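Local coordinates for GDSL-like protein (Roseburia intestinalis L1-82, PDB 6HH9) that probably acts as a GDSL-type (SGNH) carbohydrate esterase that removes acetyl groups from polysaccharides such as acetylxylan, at residues 294-299 with 326-331; 137-142 with 164-169; 305-310 with 345-350; 143-148 with 186-191. All blocks are in the same frame, centred on the assembly; numbering follows the deposited sequence.

Contact 1. Residues 294-299 with 326-331; sequences RKSVKL and WGDKLE. With BMA (beta-D-mannopyranose), chain E; BMA (beta-D-mannopyranose), chain B.
D328 and V297 are joined where the two strands meet their loops: V297 N donates to D328 OD1 at 2.9 Å, nearly in line with the carboxylate C–O bond. With CG anti to its own carbonyl carbon (chi1 -71°), D328 swings this oxygen across the gap. The contact is snug, for V297 CG1 also lies 3.2 Å from G327 O. K298 NZ stays beyond salt-bridge range of D328 OD2.

A second grip holds E331. Its OE1 receives K295 NZ at 2.8 Å on the anti side and K329 NZ at 2.9 Å on the syn side, the two ammonium groups coming from opposite faces of the carboxylate plane; the shared negative charge should ease the proximity of the two lysines. Between these polar sites K295 and K329 form a hydrogen-bonded antiparallel pair, with K295 N to K329 O at 3.0 Å. This pair lies at the end of strand 288-295 and the start of strand 329-336, neighbours in one antiparallel sheet of the C-terminal beta-sandwich.

W326, on the loop leading into the second strand, faces bound sugar. C5 of the chain E mannose sits over one face of the indole, 3.6 Å from W326 CD2, and C6 of the chain B mannose approaches obliquely, 3.8 Å from W326 CZ3. Cutting W326 back to an alanine is likely to take away the surface beneath the chain E mannose and leave E324 OE1 without the indole N-H. Further out, F322 meets the indole with its ring roughly perpendicular, and R294 makes a cation-pi contact with F267 while its NH2 bonds P360 O.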
# COMPACT_ATOMS: atom_id res chain seq x y z
N ARG A 294 11.37 -6.49 9.97
CA ARG A 294 11.20 -5.41 10.95
C ARG A 294 12.48 -4.57 11.07
O ARG A 294 13.59 -5.10 11.25
CB ARG A 294 10.89 -5.97 12.34
CG ARG A 294 10.76 -4.92 13.43
CD ARG A 294 10.07 -5.48 14.66
NE ARG A 294 10.87 -6.54 15.24
CZ ARG A 294 10.44 -7.48 16.07
NH1 ARG A 294 9.18 -7.50 16.49
NH2 ARG A 294 11.28 -8.43 16.45
N LYS A 295 12.31 -3.26 10.96
CA LYS A 295 13.26 -2.30 11.50
C LYS A 295 12.71 -1.86 12.85
O LYS A 295 11.59 -1.34 12.92
CB LYS A 295 13.49 -1.16 10.50
CG LYS A 295 14.46 -1.52 9.38
CD LYS A 295 14.74 -0.43 8.36
CE LYS A 295 15.91 -0.80 7.47
NZ LYS A 295 15.92 -0.05 6.20
N SER A 296 13.48 -2.15 13.91
CA SER A 296 13.05 -1.92 15.30
C SER A 296 13.41 -0.50 15.77
O SER A 296 14.56 -0.07 15.58
CB SER A 296 13.68 -2.95 16.20
OG SER A 296 13.22 -2.82 17.53
N VAL A 297 12.44 0.21 16.37
CA VAL A 297 12.71 1.46 17.17
C VAL A 297 13.43 1.11 18.48
O VAL A 297 14.10 2.00 19.02
CB VAL A 297 11.50 2.34 17.55
CG1 VAL A 297 11.25 3.43 16.53
CG2 VAL A 297 10.23 1.57 17.85
N LYS A 298 13.25 -0.13 18.98
CA LYS A 298 13.99 -0.61 20.17
C LYS A 298 15.35 -1.15 19.75
O LYS A 298 15.43 -2.19 19.12
CB LYS A 298 13.23 -1.72 20.90
CG LYS A 298 12.24 -1.24 21.95
CD LYS A 298 11.06 -2.16 22.02
CE LYS A 298 10.19 -2.06 20.78
NZ LYS A 298 9.80 -3.38 20.24
N LEU A 299 16.41 -0.42 20.12
CA LEU A 299 17.80 -0.75 19.79
C LEU A 299 18.50 -1.35 21.00
O LEU A 299 18.04 -1.17 22.13
CB LEU A 299 18.50 0.53 19.33
CG LEU A 299 17.86 1.26 18.15
CD1 LEU A 299 18.64 2.53 17.81
CD2 LEU A 299 17.75 0.33 16.95
N TRP A 326 10.09 7.15 14.95
CA TRP A 326 8.63 7.35 15.02
C TRP A 326 7.93 6.06 15.46
O TRP A 326 6.81 6.10 15.96
CB TRP A 326 8.08 7.85 13.67
CG TRP A 326 8.46 7.01 12.49
CD1 TRP A 326 9.45 7.27 11.59
CD2 TRP A 326 7.83 5.79 12.05
NE1 TRP A 326 9.49 6.29 10.63
CE2 TRP A 326 8.51 5.37 10.89
CE3 TRP A 326 6.76 5.02 12.51
CZ2 TRP A 326 8.15 4.22 10.18
CZ3 TRP A 326 6.41 3.88 11.82
CH2 TRP A 326 7.10 3.49 10.68
N GLY A 327 8.58 4.92 15.22
CA GLY A 327 8.02 3.59 15.48
C GLY A 327 8.68 2.54 14.61
O GLY A 327 9.58 2.85 13.82
N ASP A 328 8.23 1.29 14.76
CA ASP A 328 8.70 0.16 13.99
C ASP A 328 8.24 0.30 12.54
O ASP A 328 7.16 0.83 12.26
CB ASP A 328 8.18 -1.15 14.57
CG ASP A 328 8.79 -1.55 15.91
OD1 ASP A 328 9.90 -1.09 16.22
OD2 ASP A 328 8.14 -2.35 16.62
N LYS A 329 9.09 -0.15 11.61
CA LYS A 329 8.80 -0.10 10.20
C LYS A 329 8.78 -1.52 9.64
O LYS A 329 9.66 -2.33 9.94
CB LYS A 329 9.84 0.72 9.44
CG LYS A 329 9.68 0.69 7.93
CD LYS A 329 10.66 1.56 7.19
CE LYS A 329 10.17 1.97 5.82
NZ LYS A 329 11.31 2.32 4.95
N LEU A 330 7.78 -1.80 8.81
CA LEU A 330 7.75 -3.00 8.02
C LEU A 330 8.50 -2.73 6.72
O LEU A 330 7.93 -2.28 5.73
CB LEU A 330 6.29 -3.37 7.77
CG LEU A 330 6.05 -4.66 7.00
CD1 LEU A 330 6.60 -5.86 7.75
CD2 LEU A 330 4.57 -4.82 6.70
N GLU A 331 9.81 -2.98 6.75
CA GLU A 331 10.65 -2.67 5.60
C GLU A 331 10.40 -3.72 4.50
O GLU A 331 10.04 -4.84 4.77
CB GLU A 331 12.12 -2.63 6.02
CG GLU A 331 13.05 -2.10 4.94
CD GLU A 331 12.75 -0.69 4.49
OE1 GLU A 331 13.35 0.26 5.04
OE2 GLU A 331 11.91 -0.54 3.58
C1 BMA E . 4.45 6.54 9.67
C2 BMA E . 4.43 6.29 8.15
C3 BMA E . 5.82 6.46 7.53
C4 BMA E . 6.45 7.77 8.02
C5 BMA E . 6.33 7.96 9.55
C6 BMA E . 6.84 9.31 10.04
O2 BMA E . 3.50 7.13 7.43
O3 BMA E . 5.67 6.41 6.11
O4 BMA E . 7.85 7.83 7.66
O5 BMA E . 4.98 7.83 10.01
O6 BMA E . 5.79 10.26 9.95
C1 BMA B . 1.45 5.71 13.94
C2 BMA B . 2.45 6.86 13.89
C3 BMA B . 2.66 7.28 12.43
C4 BMA B . 3.15 6.08 11.63
C5 BMA B . 2.19 4.91 11.83
C6 BMA B . 2.65 3.65 11.11
O2 BMA B . 3.69 6.43 14.47
O3 BMA B . 3.55 8.42 12.32
O4 BMA B . 3.14 6.38 10.23
O5 BMA B . 2.01 4.61 13.22
O6 BMA B . 1.50 2.80 11.04

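Contact 2. Residues 137-142 with 164-169; sequences VLLVHN and LPAVSM
L139 and A166 lie level in two parallel strands, their CB atoms 3.7 Å apart on the face they share with H141 and S168. L139 gives its N-H to P165 O and takes that of V167, and H141 repeats the scheme with V167 O and M169 N, the shortest of the four bonds being H141 N to V167 O at 2.8 Å.

H141 has CG anti to its carbonyl carbon (chi1 -49°), which lays the imidazole back along the strand and brings NE2 to 3.6 Å from A166 CB, while S168 CB lies at the ring edge. Its ND1 is hydrogen-bonded to S108 OG, a tie that should fix the rotation of the ring. L139 opens its two methyls around L164 CD1, 4.1 Å from L139 CD1, and V137 CG1 meets the same L164 methyl at 4.0 Å.

On the other face L138, with chi2 66°, reaches across with CD1 to P165 CB at 3.8 Å. V140 and V167 stand side by side, their CG2 methyls touching. Beyond the strand N142 runs alongside M169, its OD1 3.5 Å from M169 CG, and its ND2 is held by E106 OE1.

Helix 152-162 links the strands in a beta-alpha-beta crossover of the SGNH alpha/beta fold. Helix 115-129 covers V137, L139 and L164, and helix 196-214 packs on L138, N142, P165 and M169; strand 102-106 pairs with 136-141 along its other edge, away from 166-168, while the short strand 11-13 runs antiparallel beyond 166-168.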
# COMPACT_ATOMS: atom_id res chain seq x y z
N VAL A 137 -12.40 1.91 -9.31
CA VAL A 137 -11.13 2.32 -8.71
C VAL A 137 -11.02 3.85 -8.75
O VAL A 137 -11.17 4.45 -9.83
CB VAL A 137 -9.95 1.68 -9.45
CG1 VAL A 137 -8.62 2.18 -8.92
CG2 VAL A 137 -10.02 0.16 -9.42
N LEU A 138 -10.77 4.46 -7.59
CA LEU A 138 -10.42 5.87 -7.49
C LEU A 138 -9.00 5.96 -6.92
O LEU A 138 -8.71 5.34 -5.91
CB LEU A 138 -11.44 6.57 -6.59
CG LEU A 138 -11.14 8.01 -6.19
CD1 LEU A 138 -11.17 8.95 -7.38
CD2 LEU A 138 -12.14 8.49 -5.15
N LEU A 139 -8.13 6.71 -7.60
CA LEU A 139 -6.78 6.98 -7.10
C LEU A 139 -6.83 8.25 -6.26
O LEU A 139 -7.45 9.25 -6.66
CB LEU A 139 -5.82 7.13 -8.29
CG LEU A 139 -5.82 5.95 -9.26
CD1 LEU A 139 -4.66 6.05 -10.23
CD2 LEU A 139 -5.77 4.62 -8.52
N VAL A 140 -6.20 8.19 -5.08
CA VAL A 140 -6.09 9.33 -4.20
C VAL A 140 -4.61 9.65 -3.96
O VAL A 140 -3.82 8.79 -3.58
CB VAL A 140 -6.84 9.06 -2.89
CG1 VAL A 140 -6.58 10.13 -1.85
CG2 VAL A 140 -8.33 8.93 -3.17
N HIS A 141 -4.25 10.90 -4.22
CA HIS A 141 -2.90 11.39 -4.06
C HIS A 141 -2.82 12.33 -2.86
O HIS A 141 -3.20 13.49 -2.95
CB HIS A 141 -2.41 12.11 -5.32
CG HIS A 141 -2.63 11.36 -6.58
ND1 HIS A 141 -1.98 10.18 -6.85
CD2 HIS A 141 -3.40 11.65 -7.66
CE1 HIS A 141 -2.37 9.74 -8.05
NE2 HIS A 141 -3.23 10.64 -8.57
N ASN A 142 -2.28 11.85 -1.74
CA ASN A 142 -1.96 12.73 -0.64
C ASN A 142 -0.70 13.54 -1.02
O ASN A 142 -0.15 13.40 -2.12
CB ASN A 142 -1.91 11.97 0.68
CG ASN A 142 -3.27 11.76 1.31
OD1 ASN A 142 -3.99 12.72 1.61
ND2 ASN A 142 -3.64 10.50 1.53
N LEU A 164 -8.35 6.01 -15.07
CA LEU A 164 -8.88 5.93 -13.74
C LEU A 164 -9.14 7.35 -13.24
O LEU A 164 -8.37 8.26 -13.52
CB LEU A 164 -7.88 5.18 -12.85
CG LEU A 164 -7.62 3.73 -13.24
CD1 LEU A 164 -6.64 3.07 -12.27
CD2 LEU A 164 -8.91 2.92 -13.29
N PRO A 165 -10.23 7.59 -12.50
CA PRO A 165 -10.40 8.85 -11.79
C PRO A 165 -9.28 8.98 -10.75
O PRO A 165 -8.87 7.99 -10.20
CB PRO A 165 -11.76 8.73 -11.08
CG PRO A 165 -12.44 7.57 -11.73
CD PRO A 165 -11.34 6.66 -12.25
N ALA A 166 -8.84 10.20 -10.49
CA ALA A 166 -7.79 10.44 -9.50
C ALA A 166 -8.00 11.83 -8.89
O ALA A 166 -8.11 12.78 -9.62
CB ALA A 166 -6.43 10.32 -10.13
N VAL A 167 -8.04 11.90 -7.56
CA VAL A 167 -8.09 13.16 -6.89
C VAL A 167 -6.78 13.34 -6.10
O VAL A 167 -6.15 12.35 -5.70
CB VAL A 167 -9.35 13.31 -6.00
CG1 VAL A 167 -10.63 13.08 -6.81
CG2 VAL A 167 -9.33 12.40 -4.78
N SER A 168 -6.40 14.61 -5.91
CA SER A 168 -5.13 15.02 -5.32
C SER A 168 -5.34 16.12 -4.28
O SER A 168 -6.07 17.08 -4.50
CB SER A 168 -4.20 15.47 -6.40
OG SER A 168 -3.01 16.01 -5.84
N MET A 169 -4.66 15.96 -3.14
CA MET A 169 -4.56 16.97 -2.13
C MET A 169 -3.41 17.93 -2.46
O MET A 169 -3.31 19.01 -1.87
CB MET A 169 -4.33 16.35 -0.75
CG MET A 169 -5.37 15.30 -0.38
SD MET A 169 -7.08 15.83 -0.62
CE MET A 169 -7.57 14.43 -1.62

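Contact 3. Residues 305-310 with 345-350; sequences EIIVDG and KVEVRL
K345 O is gripped twice at the end of the strand pair: D309 N donates to it at 2.9 Å, and a water donates at 3.3 Å to K345 O while accepting from G310 N. D309 returns the bond through its side chain, for K345 N gives its hydrogen to D309 OD1 at 3.0 Å. The other carboxylate oxygen, OD2, is hydrogen-bonded to H344 ND1, so both branches are engaged and the group is unlikely to turn.

From here the strands run antiparallel. I307 with E347 and E305 with R349 are the hydrogen-bonded pairs, I307 N reaching E347 O at 2.8 Å; I306 with V348 and V308 with V346 are the non-hydrogen-bonded pairs. I306, extended with CG1 anti to N (chi1 -177°), sets CD1 3.6 Å from V346 CG1 and CG1 against V348 CG2. On the opposite face the aliphatic part of R349 runs beside E305, its CG 3.9 Å from E305 OE2. At the guanidinium edge, in plane, E347 OE2 makes a long salt bridge to R349 NH1.

The apolar face lies inside the beta-sandwich: I335 of strand 329-336 covers I306 and V308, and strand 361-370 covers V346 and V348. Within its own sheet the pair is internal, 342-352 being the middle strand, with 279-286 flanking 342-352 and 316-319 flanking 303-308.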
# COMPACT_ATOMS: atom_id res chain seq x y z
N GLU A 305 21.95 -10.84 6.58
CA GLU A 305 22.14 -10.65 5.15
C GLU A 305 21.27 -11.66 4.40
O GLU A 305 20.95 -12.72 4.95
CB GLU A 305 23.60 -10.82 4.74
CG GLU A 305 24.09 -12.24 4.90
CD GLU A 305 25.57 -12.45 4.63
OE1 GLU A 305 26.28 -11.43 4.43
OE2 GLU A 305 25.99 -13.63 4.64
N ILE A 306 20.89 -11.29 3.17
CA ILE A 306 20.07 -12.14 2.28
C ILE A 306 20.89 -12.44 1.02
O ILE A 306 21.50 -11.55 0.44
CB ILE A 306 18.70 -11.49 1.96
CG1 ILE A 306 17.83 -12.41 1.10
CG2 ILE A 306 18.83 -10.12 1.32
CD1 ILE A 306 16.42 -11.90 0.87
N ILE A 307 20.92 -13.72 0.63
CA ILE A 307 21.69 -14.24 -0.50
C ILE A 307 20.72 -14.85 -1.53
O ILE A 307 19.83 -15.64 -1.20
CB ILE A 307 22.74 -15.26 0.01
CG1 ILE A 307 23.69 -14.62 1.03
CG2 ILE A 307 23.53 -15.87 -1.13
CD1 ILE A 307 24.08 -15.54 2.16
N VAL A 308 20.91 -14.48 -2.80
CA VAL A 308 20.07 -14.99 -3.88
C VAL A 308 20.94 -15.86 -4.81
O VAL A 308 21.90 -15.36 -5.40
CB VAL A 308 19.42 -13.83 -4.64
CG1 VAL A 308 18.71 -14.33 -5.89
CG2 VAL A 308 18.48 -13.04 -3.75
N ASP A 309 20.60 -17.15 -4.91
CA ASP A 309 21.26 -18.12 -5.83
C ASP A 309 22.72 -18.34 -5.41
O ASP A 309 23.60 -18.49 -6.24
CB ASP A 309 21.11 -17.68 -7.29
CG ASP A 309 19.66 -17.63 -7.75
OD1 ASP A 309 18.86 -18.48 -7.27
OD2 ASP A 309 19.33 -16.75 -8.56
N GLY A 310 22.97 -18.36 -4.10
CA GLY A 310 24.27 -18.72 -3.54
C GLY A 310 25.33 -17.66 -3.75
O GLY A 310 26.48 -17.89 -3.41
N LYS A 345 16.90 -19.63 -5.28
CA LYS A 345 17.20 -20.01 -3.89
C LYS A 345 17.43 -18.71 -3.09
O LYS A 345 18.20 -17.87 -3.52
CB LYS A 345 18.40 -20.96 -3.86
CG LYS A 345 19.06 -21.16 -2.49
CD LYS A 345 20.27 -22.09 -2.56
CE LYS A 345 21.38 -21.74 -1.59
NZ LYS A 345 22.72 -22.10 -2.15
N VAL A 346 16.72 -18.55 -1.96
CA VAL A 346 16.91 -17.35 -1.11
C VAL A 346 17.33 -17.80 0.30
O VAL A 346 16.72 -18.66 0.88
CB VAL A 346 15.64 -16.47 -1.06
CG1 VAL A 346 15.80 -15.31 -0.10
CG2 VAL A 346 15.28 -15.96 -2.44
N GLU A 347 18.41 -17.22 0.82
CA GLU A 347 18.86 -17.51 2.18
C GLU A 347 18.92 -16.20 2.97
O GLU A 347 19.33 -15.17 2.42
CB GLU A 347 20.22 -18.21 2.19
CG GLU A 347 20.52 -18.91 3.52
CD GLU A 347 21.98 -19.31 3.74
OE1 GLU A 347 22.75 -19.27 2.76
OE2 GLU A 347 22.33 -19.67 4.90
N VAL A 348 18.51 -16.27 4.24
CA VAL A 348 18.65 -15.19 5.18
C VAL A 348 19.41 -15.71 6.41
O VAL A 348 19.00 -16.68 7.02
CB VAL A 348 17.27 -14.61 5.57
CG1 VAL A 348 17.40 -13.40 6.47
CG2 VAL A 348 16.44 -14.26 4.36
N ARG A 349 20.52 -15.06 6.76
CA ARG A 349 21.28 -15.43 7.95
C ARG A 349 21.67 -14.19 8.76
O ARG A 349 21.92 -13.10 8.24
CB ARG A 349 22.47 -16.32 7.61
CG ARG A 349 23.44 -15.80 6.56
CD ARG A 349 24.50 -16.87 6.27
NE ARG A 349 25.43 -17.09 7.39
CZ ARG A 349 25.52 -18.20 8.12
NH1 ARG A 349 24.76 -19.25 7.86
NH2 ARG A 349 26.40 -18.27 9.12
N LEU A 350 21.67 -14.38 10.08
CA LEU A 350 22.07 -13.36 11.03
C LEU A 350 23.59 -13.25 10.97
O LEU A 350 24.26 -14.25 11.06
CB LEU A 350 21.57 -13.74 12.43
CG LEU A 350 20.24 -13.12 12.85
CD1 LEU A 350 19.20 -13.16 11.75
CD2 LEU A 350 19.71 -13.79 14.10
O HOH W 1 21.03 -18.28 -1.95

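Contact 4. Residues 143-148 with 186-191; sequences VFYNNG and EITPDD. With BMA (beta-D-mannopyranose), chain C.
Y145 lies against D191 from its first side-chain atom, CB resting 3.5 Å from D191 O, the same oxygen that accepts the backbone Y145 N at 2.8 Å. CG is farther from that oxygen, at 4.1 Å from D191 O, and CD2 has two neighbours, D191 O at 3.8 Å and T188 CG2 at 3.9 Å, both oblique to the ring. V143 O sits over one ring face, towards its rim. At the tip, OH packs on M169 CB. Next in sequence, N146 N comes 3.7 Å from D191 CB.

The opposing turn is held by an ST motif: T188 OG1, anti to its backbone N (chi1 171°), accepts from D191 N at 2.9 Å, and the hydroxyl is also hydrogen-bonded to H193 O. Within this turn, D190 OD2 is hydrogen-bonded to H193 ND1, geometry consistent with the acid of a Ser-His-Asp triad as in SGNH hydrolases.

F144 points to bound sugar instead, its CZ 3.7 Å from O4 of the chain C mannose, whose C5 lies at the ring edge. A serine in its place would probably open a gap beside that mannose and uncover V109 and L192, against which the phenyl ring packs.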
# COMPACT_ATOMS: atom_id res chain seq x y z
N VAL A 143 -0.27 14.42 -0.11
CA VAL A 143 0.86 15.30 -0.32
C VAL A 143 1.58 15.51 1.02
O VAL A 143 0.94 15.50 2.08
CB VAL A 143 0.39 16.63 -0.94
CG1 VAL A 143 -0.59 17.37 -0.05
CG2 VAL A 143 1.57 17.51 -1.30
N PHE A 144 2.90 15.67 0.93
CA PHE A 144 3.75 16.11 2.04
C PHE A 144 3.58 17.63 2.22
O PHE A 144 3.89 18.39 1.31
CB PHE A 144 5.22 15.80 1.75
CG PHE A 144 5.63 14.38 2.02
CD1 PHE A 144 6.07 14.00 3.28
CD2 PHE A 144 5.59 13.42 1.02
CE1 PHE A 144 6.44 12.69 3.54
CE2 PHE A 144 5.97 12.12 1.27
CZ PHE A 144 6.39 11.76 2.53
N TYR A 145 3.11 18.06 3.40
CA TYR A 145 2.77 19.47 3.64
C TYR A 145 4.01 20.30 4.02
O TYR A 145 3.95 21.55 4.04
CB TYR A 145 1.66 19.53 4.69
CG TYR A 145 0.34 19.00 4.18
CD1 TYR A 145 -0.33 19.68 3.18
CD2 TYR A 145 -0.20 17.82 4.65
CE1 TYR A 145 -1.53 19.22 2.67
CE2 TYR A 145 -1.41 17.35 4.15
CZ TYR A 145 -2.07 18.05 3.15
OH TYR A 145 -3.24 17.60 2.62
N ASN A 146 5.14 19.62 4.32
CA ASN A 146 6.43 20.29 4.57
C ASN A 146 6.99 20.90 3.28
O ASN A 146 7.53 21.98 3.33
CB ASN A 146 7.47 19.39 5.24
CG ASN A 146 7.69 18.05 4.55
OD1 ASN A 146 6.76 17.26 4.42
ND2 ASN A 146 8.91 17.78 4.13
N ASN A 147 6.85 20.21 2.14
CA ASN A 147 7.52 20.60 0.89
C ASN A 147 6.60 20.53 -0.35
O ASN A 147 7.00 20.96 -1.42
CB ASN A 147 8.81 19.79 0.70
CG ASN A 147 8.59 18.30 0.61
OD1 ASN A 147 7.46 17.83 0.50
ND2 ASN A 147 9.67 17.53 0.60
N GLY A 148 5.37 20.02 -0.23
CA GLY A 148 4.42 19.89 -1.34
C GLY A 148 4.68 18.68 -2.23
O GLY A 148 4.11 18.60 -3.34
N GLU A 186 -3.07 23.26 12.02
CA GLU A 186 -4.53 23.16 12.06
C GLU A 186 -4.98 21.78 11.54
O GLU A 186 -5.94 21.22 12.06
CB GLU A 186 -5.15 24.30 11.24
CG GLU A 186 -4.85 25.68 11.82
CD GLU A 186 -5.59 26.81 11.13
OE1 GLU A 186 -5.30 27.09 9.94
OE2 GLU A 186 -6.47 27.38 11.78
N ILE A 187 -4.26 21.24 10.54
CA ILE A 187 -4.66 20.03 9.80
C ILE A 187 -3.66 18.85 9.96
O ILE A 187 -4.04 17.72 9.75
CB ILE A 187 -4.92 20.36 8.31
CG1 ILE A 187 -3.68 20.93 7.61
CG2 ILE A 187 -6.13 21.28 8.18
CD1 ILE A 187 -3.80 21.06 6.10
N THR A 188 -2.40 19.08 10.34
CA THR A 188 -1.45 17.96 10.52
C THR A 188 -0.39 18.27 11.57
O THR A 188 0.32 19.27 11.47
CB THR A 188 -0.76 17.58 9.20
OG1 THR A 188 0.26 16.64 9.54
CG2 THR A 188 -0.17 18.77 8.47
N PRO A 189 -0.23 17.41 12.60
CA PRO A 189 0.82 17.61 13.61
C PRO A 189 2.28 17.44 13.13
O PRO A 189 3.17 18.01 13.77
CB PRO A 189 0.52 16.57 14.70
CG PRO A 189 -0.36 15.53 14.02
CD PRO A 189 -1.10 16.28 12.93
N ASP A 190 2.49 16.70 12.03
CA ASP A 190 3.84 16.28 11.59
C ASP A 190 4.04 16.47 10.07
O ASP A 190 5.04 16.00 9.53
CB ASP A 190 4.04 14.80 11.92
CG ASP A 190 3.03 13.93 11.21
OD1 ASP A 190 2.19 14.51 10.47
OD2 ASP A 190 3.07 12.69 11.38
N ASP A 191 3.07 17.11 9.39
CA ASP A 191 3.18 17.58 7.99
C ASP A 191 2.98 16.44 6.98
O ASP A 191 3.24 16.64 5.78
CB ASP A 191 4.51 18.29 7.72
CG ASP A 191 4.60 19.66 8.34
OD1 ASP A 191 3.57 20.38 8.36
OD2 ASP A 191 5.70 20.00 8.82
C1 BMA C . 8.11 8.76 6.58
C2 BMA C . 9.57 9.18 6.64
C3 BMA C . 10.02 10.09 5.49
C4 BMA C . 9.61 9.49 4.15
C5 BMA C . 8.16 8.96 4.19
C6 BMA C . 7.92 8.09 2.95
O2 BMA C . 10.35 7.98 6.60
O3 BMA C . 11.45 10.22 5.54
O4 BMA C . 9.78 10.43 3.05
O5 BMA C . 7.83 8.16 5.33
O6 BMA C . 8.12 6.73 3.29

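Contact 2 is fully buried in the mixed sheet of the SGNH-type alpha/beta domain, whereas contact 1 lies at the surface and contacts 3 and 4 are partly buried. Contacts 2 and 4 are continuous: 137-142 runs directly into 143-148, and M169 touches V143 and Y145. Contacts 1 and 3 both belong to the C-terminal beta-sandwich but to different sheets, the centres of the two contacts lying about 22 Å apart. Aliphatic packing dominates contact 2; contact 3 combines one apolar face with a charged one, contact 1 adds lysine–carboxylate bridges and a backbone-to-carboxylate bond to a short strand pair, and contact 4 joins loops through a single hydrogen bond. Contacts 1 and 4 each present an aromatic side chain to bound mannose, from different domains.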